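Local coordinates for protein tetraacyldisaccharide 4'-kinase (Aquifex aeolicus, PDB 4EHX) that probably transfers the gamma-phosphate of ATP to the 4'-position of a tetraacyldisaccharide 1-phosphate, forming lipid IVA in lipid A biosynthesis, at residues L58-R72 / A126-D138. Sequence-based numbering, arbitrary orientation. Where two conformers were deposited one is given.
Sequences LADLLKDKRVCILSR and ALEKLSPEVFILD
C68 and L70 of strand 67-71 pair in parallel with F135 and L137 of strand 134-138, in the core sheet of the P-loop kinase fold. The evidence is an alternating ladder: the backbone of C68 bonds to V134 and I136, and that of L70 to I136 and D138, with L70 N to I136 O at 2.8 Å and the segment axes 30° apart. Strands 38-43 and 112-116 extend the sheet beyond this pair.

Packing is tight on both faces. On one, I136 CD1 lies 3.8 Å from V67 CG1 and meets L58 of helix 51-61 tip to tip; that helix begins within the predicted ATP-binding residues, at K51 and T52. On the other, F135 has its CG anti to the carbonyl carbon (chi1 -68°), which brings CD1 of the ring against C68 CB and L70 CG. L70 CD1 sits off-centre over the ring, 4.2 Å from its centroid, while C68 SG lies at the ring edge and also touches A126 CB, 3.9 Å away.

The end at K65 and R66 is looser and wetter. E133 OE1 accepts R66 N through its anti lone pair at 2.7 Å, while R66 O receives both E133 N and V134 N. Water 1 joins E133 OE1 to D64 O, and water 2 joins E133 OE2 to K65 NZ. With an alanine here the carboxylate of E133 is gone, and R66 N would probably lose this acceptor and K65 its nearby opposite charge. The R66 guanidinium turns to two backbone carbonyls, NE reaching S131 O at 3.1 Å nearly in its own plane and NH2 reaching L130 O at 3.0 Å.

At the opposite end of the ladder lies D138, its side chain near K51 of the predicted ATP site. In one of two modelled conformers of S71, and so less certainly, D138 OD2 accepts S71 OG on its syn lone pair at 2.9 Å.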
ATOM      1  N   LEU A  58      -5.025  -4.619  -8.217  1.00 18.23           N
ATOM      2  CA  LEU A  58      -6.459  -4.833  -8.069  1.00 18.28           C
ATOM      3  C   LEU A  58      -7.270  -3.767  -8.807  1.00 18.33           C
ATOM      4  O   LEU A  58      -8.257  -4.073  -9.480  1.00 18.28           O
ATOM      5  CB  LEU A  58      -6.818  -4.832  -6.569  1.00 17.10           C
ATOM      6  CG  LEU A  58      -8.290  -4.928  -6.189  1.00 21.17           C
ATOM      7  CD1 LEU A  58      -8.867  -6.247  -6.709  1.00 20.04           C
ATOM      8  CD2 LEU A  58      -8.428  -4.827  -4.652  1.00 21.22           C
ATOM      9  N   ALA A  59      -6.851  -2.510  -8.701  1.00 19.58           N
ATOM     10  CA  ALA A  59      -7.580  -1.446  -9.382  1.00 26.16           C
ATOM     11  C   ALA A  59      -7.553  -1.685 -10.893  1.00 28.26           C
ATOM     12  O   ALA A  59      -8.542  -1.434 -11.592  1.00 25.76           O
ATOM     13  CB  ALA A  59      -7.000  -0.063  -9.025  1.00 27.88           C
ATOM     14  N   ASP A  60      -6.434  -2.205 -11.393  1.00 24.98           N
ATOM     15  CA  ASP A  60      -6.324  -2.546 -12.806  1.00 25.82           C
ATOM     16  C   ASP A  60      -7.264  -3.686 -13.218  1.00 29.35           C
ATOM     17  O   ASP A  60      -7.799  -3.688 -14.329  1.00 26.65           O
ATOM     18  CB  ASP A  60      -4.877  -2.902 -13.187  1.00 24.64           C
ATOM     19  CG  ASP A  60      -4.744  -3.262 -14.657  1.00 41.76           C
ATOM     20  OD1 ASP A  60      -4.723  -2.323 -15.473  1.00 40.12           O
ATOM     21  OD2 ASP A  60      -4.684  -4.469 -15.004  1.00 40.26           O
ATOM     22  N   LEU A  61      -7.472  -4.652 -12.331  1.00 23.40           N
ATOM     23  CA  LEU A  61      -8.414  -5.729 -12.626  1.00 21.87           C
ATOM     24  C   LEU A  61      -9.816  -5.142 -12.793  1.00 28.23           C
ATOM     25  O   LEU A  61     -10.631  -5.658 -13.563  1.00 29.93           O
ATOM     26  CB  LEU A  61      -8.419  -6.792 -11.519  1.00 22.47           C
ATOM     27  CG  LEU A  61      -7.181  -7.676 -11.358  1.00 24.99           C
ATOM     28  CD1 LEU A  61      -7.406  -8.708 -10.260  1.00 25.32           C
ATOM     29  CD2 LEU A  61      -6.825  -8.356 -12.689  1.00 27.32           C
ATOM     30  N   LEU A  62     -10.077  -4.053 -12.078  1.00 23.51           N
ATOM     31  CA  LEU A  62     -11.380  -3.375 -12.099  1.00 21.18           C
ATOM     32  C   LEU A  62     -11.417  -2.158 -13.022  1.00 24.37           C
ATOM     33  O   LEU A  62     -12.186  -1.220 -12.795  1.00 24.28           O
ATOM     34  CB  LEU A  62     -11.728  -2.927 -10.672  1.00 20.58           C
ATOM     35  CG  LEU A  62     -11.984  -4.051  -9.670  1.00 23.04           C
ATOM     36  CD1 LEU A  62     -11.789  -3.586  -8.222  1.00 20.43           C
ATOM     37  CD2 LEU A  62     -13.399  -4.622  -9.883  1.00 26.62           C
ATOM     38  N   LYS A  63     -10.596  -2.167 -14.067  1.00 26.19           N
ATOM     39  CA  LYS A  63     -10.491  -1.000 -14.948  1.00 26.97           C
ATOM     40  C   LYS A  63     -11.798  -0.654 -15.672  1.00 32.53           C
ATOM     41  O   LYS A  63     -11.969   0.456 -16.179  1.00 30.34           O
ATOM     42  CB  LYS A  63      -9.372  -1.200 -15.967  1.00 30.55           C
ATOM     43  CG  LYS A  63      -9.606  -2.343 -16.926  1.00 35.41           C
ATOM     44  CD  LYS A  63      -8.442  -2.443 -17.919  1.00 44.51           C
ATOM     45  CE  LYS A  63      -8.685  -3.597 -18.882  1.00 65.87           C
ATOM     46  NZ  LYS A  63      -7.602  -3.778 -19.893  1.00 83.81           N
ATOM     47  N   ASP A  64     -12.716  -1.607 -15.718  1.00 31.40           N
ATOM     48  CA  ASP A  64     -14.003  -1.391 -16.367  1.00 35.74           C
ATOM     49  C   ASP A  64     -15.039  -0.770 -15.419  1.00 34.03           C
ATOM     50  O   ASP A  64     -16.163  -0.495 -15.827  1.00 34.11           O
ATOM     51  CB  ASP A  64     -14.526  -2.710 -16.947  1.00 39.21           C
ATOM     52  CG  ASP A  64     -13.596  -3.286 -18.019  1.00 59.58           C
ATOM     53  OD1 ASP A  64     -13.141  -2.518 -18.899  1.00 53.51           O
ATOM     54  OD2 ASP A  64     -13.310  -4.504 -17.974  1.00 71.07           O
ATOM     55  N   LYS A  65     -14.657  -0.558 -14.159  1.00 24.96           N
ATOM     56  CA  LYS A  65     -15.559   0.002 -13.152  1.00 27.04           C
ATOM     57  C   LYS A  65     -15.071   1.368 -12.670  1.00 25.44           C
ATOM     58  O   LYS A  65     -13.879   1.685 -12.765  1.00 24.51           O
ATOM     59  CB  LYS A  65     -15.643  -0.919 -11.924  1.00 29.06           C
ATOM     60  CG  LYS A  65     -16.239  -2.293 -12.188  1.00 33.12           C
ATOM     61  CD  LYS A  65     -17.713  -2.191 -12.566  1.00 33.61           C
ATOM     62  CE  LYS A  65     -18.389  -3.555 -12.564  1.00 37.82           C
ATOM     63  NZ  LYS A  65     -19.841  -3.412 -12.885  1.00 41.67           N
ATOM     64  N   ARG A  66     -15.990   2.162 -12.130  1.00 24.92           N
ATOM     65  CA  ARG A  66     -15.631   3.413 -11.480  1.00 22.92           C
ATOM     66  C   ARG A  66     -15.145   3.086 -10.072  1.00 25.03           C
ATOM     67  O   ARG A  66     -15.941   2.709  -9.213  1.00 20.83           O
ATOM     68  CB  ARG A  66     -16.831   4.362 -11.450  1.00 22.45           C
ATOM     69  CG  ARG A  66     -17.282   4.798 -12.855  1.00 30.08           C
ATOM     70  CD  ARG A  66     -18.641   5.502 -12.818  1.00 31.23           C
ATOM     71  NE  ARG A  66     -18.593   6.776 -12.101  1.00 32.64           N
ATOM     72  CZ  ARG A  66     -18.194   7.927 -12.642  1.00 39.83           C
ATOM     73  NH1 ARG A  66     -17.790   7.962 -13.905  1.00 40.92           N
ATOM     74  NH2 ARG A  66     -18.188   9.045 -11.920  1.00 35.85           N
ATOM     75  N   VAL A  67     -13.836   3.216  -9.847  1.00 19.82           N
ATOM     76  CA  VAL A  67     -13.210   2.766  -8.593  1.00 19.98           C
ATOM     77  C   VAL A  67     -12.848   3.941  -7.692  1.00 21.13           C
ATOM     78  O   VAL A  67     -12.365   4.983  -8.159  1.00 20.25           O
ATOM     79  CB  VAL A  67     -11.907   1.980  -8.914  1.00 22.24           C
ATOM     80  CG1 VAL A  67     -11.158   1.581  -7.622  1.00 20.22           C
ATOM     81  CG2 VAL A  67     -12.210   0.768  -9.808  1.00 22.46           C
ATOM     82  N   CYS A  68     -13.066   3.776  -6.395  1.00 19.89           N
ATOM     83  CA  CYS A  68     -12.608   4.762  -5.433  1.00 18.40           C
ATOM     84  C   CYS A  68     -11.856   4.064  -4.323  1.00 18.95           C
ATOM     85  O   CYS A  68     -12.360   3.110  -3.731  1.00 19.55           O
ATOM     86  CB  CYS A  68     -13.785   5.555  -4.857  1.00 17.40           C
ATOM     87  SG  CYS A  68     -13.311   6.870  -3.712  1.00 22.51           S
ATOM     88  N   ILE A  69     -10.655   4.551  -4.027  1.00 18.92           N
ATOM     89  CA  ILE A  69      -9.890   4.047  -2.887  1.00 18.80           C
ATOM     90  C   ILE A  69     -10.307   4.802  -1.628  1.00 18.31           C
ATOM     91  O   ILE A  69     -10.409   6.019  -1.652  1.00 19.71           O
ATOM     92  CB  ILE A  69      -8.377   4.303  -3.065  1.00 21.08           C
ATOM     93  CG1 ILE A  69      -7.883   3.780  -4.416  1.00 24.23           C
ATOM     94  CG2 ILE A  69      -7.586   3.737  -1.859  1.00 18.08           C
ATOM     95  CD1 ILE A  69      -8.098   2.321  -4.624  1.00 22.78           C
ATOM     96  N   LEU A  70     -10.549   4.079  -0.536  1.00 18.58           N
ATOM     97  CA  LEU A  70     -10.799   4.715   0.750  1.00 16.93           C
ATOM     98  C   LEU A  70      -9.560   4.492   1.582  1.00 20.43           C
ATOM     99  O   LEU A  70      -9.279   3.360   2.001  1.00 19.19           O
ATOM    100  CB  LEU A  70     -12.027   4.097   1.459  1.00 17.85           C
ATOM    101  CG  LEU A  70     -13.351   4.171   0.698  1.00 23.14           C
ATOM    102  CD1 LEU A  70     -14.490   3.516   1.531  1.00 19.75           C
ATOM    103  CD2 LEU A  70     -13.690   5.638   0.387  1.00 24.44           C
ATOM    104  N   SER A  71      -8.814   5.573   1.785  1.00 19.41           N
ATOM    105  CA  SER A  71      -7.551   5.536   2.510  0.50 23.35           C
ATOM    106  C   SER A  71      -7.701   6.217   3.880  1.00 25.47           C
ATOM    107  O   SER A  71      -8.532   7.109   4.045  1.00 26.09           O
ATOM    108  CB  SER A  71      -6.489   6.243   1.662  0.50 23.51           C
ATOM    109  OG  SER A  71      -5.183   5.861   2.021  0.50 21.54           O
ATOM    110  N   ARG A  72      -6.884   5.805   4.848  1.00 27.51           N
ATOM    111  CA  ARG A  72      -6.931   6.378   6.196  1.00 24.85           C
ATOM    112  C   ARG A  72      -6.472   7.812   6.237  1.00 31.68           C
ATOM    113  O   ARG A  72      -7.119   8.656   6.863  1.00 33.02           O
ATOM    114  CB  ARG A  72      -6.075   5.566   7.173  1.00 25.31           C
ATOM    115  CG  ARG A  72      -6.252   6.008   8.628  1.00 32.17           C
ATOM    116  CD  ARG A  72      -5.480   5.108   9.583  1.00 36.89           C
ATOM    117  NE  ARG A  72      -5.767   5.425  10.981  1.00 43.79           N
ATOM    118  CZ  ARG A  72      -5.255   4.768  12.020  1.00 56.78           C
ATOM    119  NH1 ARG A  72      -5.579   5.126  13.256  1.00 56.66           N
ATOM    120  NH2 ARG A  72      -4.420   3.753  11.827  1.00 55.64           N
ATOM    121  N   ALA A 126     -17.875   9.954  -1.074  1.00 26.70           N
ATOM    122  CA  ALA A 126     -17.569   9.506  -2.424  1.00 26.35           C
ATOM    123  C   ALA A 126     -18.856   9.211  -3.193  1.00 22.73           C
ATOM    124  O   ALA A 126     -18.994   9.589  -4.353  1.00 27.27           O
ATOM    125  CB  ALA A 126     -16.661   8.266  -2.385  1.00 23.64           C
ATOM    126  N   LEU A 127     -19.801   8.527  -2.555  1.00 24.64           N
ATOM    127  CA  LEU A 127     -21.039   8.205  -3.249  1.00 28.03           C
ATOM    128  C   LEU A 127     -21.748   9.477  -3.697  1.00 36.42           C
ATOM    129  O   LEU A 127     -22.289   9.540  -4.794  1.00 36.95           O
ATOM    130  CB  LEU A 127     -21.956   7.342  -2.381  1.00 25.14           C
ATOM    131  CG  LEU A 127     -21.454   5.897  -2.255  1.00 27.30           C
ATOM    132  CD1 LEU A 127     -22.110   5.191  -1.078  1.00 27.64           C
ATOM    133  CD2 LEU A 127     -21.659   5.124  -3.566  1.00 31.36           C
ATOM    134  N   GLU A 128     -21.706  10.497  -2.850  1.00 30.95           N
ATOM    135  CA  GLU A 128     -22.357  11.764  -3.141  1.00 33.71           C
ATOM    136  C   GLU A 128     -21.675  12.516  -4.285  1.00 32.46           C
ATOM    137  O   GLU A 128     -22.339  13.020  -5.186  1.00 36.18           O
ATOM    138  CB  GLU A 128     -22.380  12.623  -1.874  1.00 36.29           C
ATOM    139  CG  GLU A 128     -22.984  14.004  -2.045  1.00 62.82           C
ATOM    140  CD  GLU A 128     -22.994  14.782  -0.742  1.00 83.46           C
ATOM    141  OE1 GLU A 128     -22.417  14.287   0.252  1.00 91.20           O
ATOM    142  OE2 GLU A 128     -23.579  15.883  -0.711  1.00 92.86           O
ATOM    143  N   LYS A 129     -20.346  12.575  -4.257  1.00 27.80           N
ATOM    144  CA  LYS A 129     -19.604  13.446  -5.168  1.00 32.66           C
ATOM    145  C   LYS A 129     -18.990  12.738  -6.375  1.00 35.40           C
ATOM    146  O   LYS A 129     -18.721  13.375  -7.388  1.00 34.45           O
ATOM    147  CB  LYS A 129     -18.481  14.173  -4.414  1.00 35.07           C
ATOM    148  CG  LYS A 129     -18.928  14.976  -3.203  1.00 43.42           C
ATOM    149  CD  LYS A 129     -19.849  16.116  -3.592  1.00 47.46           C
ATOM    150  CE  LYS A 129     -20.199  16.971  -2.381  1.00 57.96           C
ATOM    151  NZ  LYS A 129     -21.233  18.000  -2.713  1.00 63.38           N
ATOM    152  N   LEU A 130     -18.740  11.438  -6.267  1.00 31.66           N
ATOM    153  CA  LEU A 130     -17.947  10.746  -7.285  1.00 28.39           C
ATOM    154  C   LEU A 130     -18.673   9.575  -7.967  1.00 34.26           C
ATOM    155  O   LEU A 130     -18.154   8.990  -8.920  1.00 29.28           O
ATOM    156  CB  LEU A 130     -16.648  10.229  -6.659  1.00 22.63           C
ATOM    157  CG  LEU A 130     -15.705  11.234  -5.981  1.00 27.57           C
ATOM    158  CD1 LEU A 130     -14.664  10.534  -5.107  1.00 26.21           C
ATOM    159  CD2 LEU A 130     -15.028  12.135  -7.010  1.00 29.51           C
ATOM    160  N   SER A 131     -19.856   9.238  -7.458  1.00 34.12           N
ATOM    161  CA  SER A 131     -20.607   8.030  -7.850  1.00 32.19           C
ATOM    162  C   SER A 131     -19.807   6.778  -8.269  1.00 28.42           C
ATOM    163  O   SER A 131     -20.000   6.237  -9.353  1.00 28.19           O
ATOM    164  CB  SER A 131     -21.662   8.366  -8.907  1.00 45.98           C
ATOM    165  OG  SER A 131     -21.062   8.955 -10.042  1.00 62.94           O
ATOM    166  N   PRO A 132     -18.919   6.303  -7.392  1.00 23.41           N
ATOM    167  CA  PRO A 132     -18.158   5.080  -7.666  1.00 23.00           C
ATOM    168  C   PRO A 132     -19.025   3.821  -7.757  1.00 26.14           C
ATOM    169  O   PRO A 132     -20.122   3.766  -7.205  1.00 25.83           O
ATOM    170  CB  PRO A 132     -17.203   4.992  -6.471  1.00 23.59           C
ATOM    171  CG  PRO A 132     -17.964   5.627  -5.362  1.00 35.34           C
ATOM    172  CD  PRO A 132     -18.782   6.726  -5.980  1.00 27.91           C
ATOM    173  N   GLU A 133     -18.527   2.815  -8.467  1.00 23.06           N
ATOM    174  CA  GLU A 133     -19.196   1.523  -8.530  1.00 22.70           C
ATOM    175  C   GLU A 133     -18.619   0.511  -7.544  1.00 22.50           C
ATOM    176  O   GLU A 133     -19.252  -0.488  -7.246  1.00 22.26           O
ATOM    177  CB  GLU A 133     -19.101   0.970  -9.944  1.00 23.85           C
ATOM    178  CG  GLU A 133     -19.934   1.781 -10.905  1.00 25.94           C
ATOM    179  CD  GLU A 133     -19.687   1.409 -12.347  1.00 31.04           C
ATOM    180  OE1 GLU A 133     -18.519   1.419 -12.775  1.00 26.41           O
ATOM    181  OE2 GLU A 133     -20.669   1.099 -13.042  1.00 36.36           O
ATOM    182  N   VAL A 134     -17.402   0.756  -7.067  1.00 18.40           N
ATOM    183  CA  VAL A 134     -16.761  -0.166  -6.124  1.00 19.67           C
ATOM    184  C   VAL A 134     -15.730   0.591  -5.303  1.00 20.26           C
ATOM    185  O   VAL A 134     -15.099   1.529  -5.806  1.00 20.69           O
ATOM    186  CB  VAL A 134     -16.097  -1.368  -6.863  1.00 20.28           C
ATOM    187  CG1 VAL A 134     -15.065  -0.873  -7.915  1.00 18.38           C
ATOM    188  CG2 VAL A 134     -15.458  -2.344  -5.864  1.00 18.89           C
ATOM    189  N   PHE A 135     -15.582   0.219  -4.031  1.00 19.04           N
ATOM    190  CA  PHE A 135     -14.543   0.781  -3.179  1.00 19.31           C
ATOM    191  C   PHE A 135     -13.455  -0.231  -2.883  1.00 20.35           C
ATOM    192  O   PHE A 135     -13.723  -1.422  -2.717  1.00 18.57           O
ATOM    193  CB  PHE A 135     -15.112   1.220  -1.831  1.00 14.47           C
ATOM    194  CG  PHE A 135     -16.018   2.387  -1.922  1.00 21.30           C
ATOM    195  CD1 PHE A 135     -15.502   3.657  -2.142  1.00 17.25           C
ATOM    196  CD2 PHE A 135     -17.390   2.227  -1.761  1.00 19.77           C
ATOM    197  CE1 PHE A 135     -16.347   4.765  -2.212  1.00 21.41           C
ATOM    198  CE2 PHE A 135     -18.242   3.324  -1.830  1.00 20.31           C
ATOM    199  CZ  PHE A 135     -17.713   4.597  -2.053  1.00 23.84           C
ATOM    200  N   ILE A 136     -12.219   0.252  -2.814  1.00 19.53           N
ATOM    201  CA  ILE A 136     -11.131  -0.575  -2.316  1.00 13.62           C
ATOM    202  C   ILE A 136     -10.626   0.099  -1.043  1.00 17.20           C
ATOM    203  O   ILE A 136     -10.308   1.292  -1.050  1.00 16.51           O
ATOM    204  CB  ILE A 136      -9.966  -0.663  -3.330  1.00 16.06           C
ATOM    205  CG1 ILE A 136     -10.396  -1.397  -4.615  1.00 20.29           C
ATOM    206  CG2 ILE A 136      -8.751  -1.336  -2.700  1.00 16.21           C
ATOM    207  CD1 ILE A 136      -9.402  -1.180  -5.776  1.00 17.85           C
ATOM    208  N   LEU A 137     -10.554  -0.651   0.051  1.00 15.09           N
ATOM    209  CA  LEU A 137      -9.956  -0.086   1.249  1.00 16.70           C
ATOM    210  C   LEU A 137      -8.475  -0.388   1.135  1.00 22.75           C
ATOM    211  O   LEU A 137      -8.066  -1.554   1.027  1.00 22.87           O
ATOM    212  CB  LEU A 137     -10.497  -0.748   2.529  1.00 17.40           C
ATOM    213  CG  LEU A 137     -12.011  -0.968   2.641  1.00 20.81           C
ATOM    214  CD1 LEU A 137     -12.371  -1.464   4.067  1.00 22.48           C
ATOM    215  CD2 LEU A 137     -12.772   0.324   2.335  1.00 23.48           C
ATOM    216  N   ASP A 138      -7.650   0.644   1.129  1.00 17.76           N
ATOM    217  CA  ASP A 138      -6.240   0.349   1.214  1.00 23.69           C
ATOM    218  C   ASP A 138      -5.953   0.279   2.720  1.00 20.84           C
ATOM    219  O   ASP A 138      -6.274   1.186   3.493  1.00 35.52           O
ATOM    220  CB  ASP A 138      -5.364   1.335   0.431  1.00 36.89           C
ATOM    221  CG  ASP A 138      -5.245   2.665   1.103  1.00 41.48           C
ATOM    222  OD1 ASP A 138      -6.096   2.948   1.955  1.00 41.25           O
ATOM    223  OD2 ASP A 138      -4.313   3.435   0.770  1.00 32.42           O
TER
HETATM  224  O   HOH W   1     -18.150   1.585 -15.512  1.00 33.22           O
HETATM  225  O   HOH W   2     -20.397  -1.480 -14.818  1.00 48.88           O
HETATM  226  O   HOH W   3      -8.439   2.078   4.302  1.00 28.70           O
HETATM  227  O   HOH W   4      -5.345   3.544   4.464  1.00 31.22           O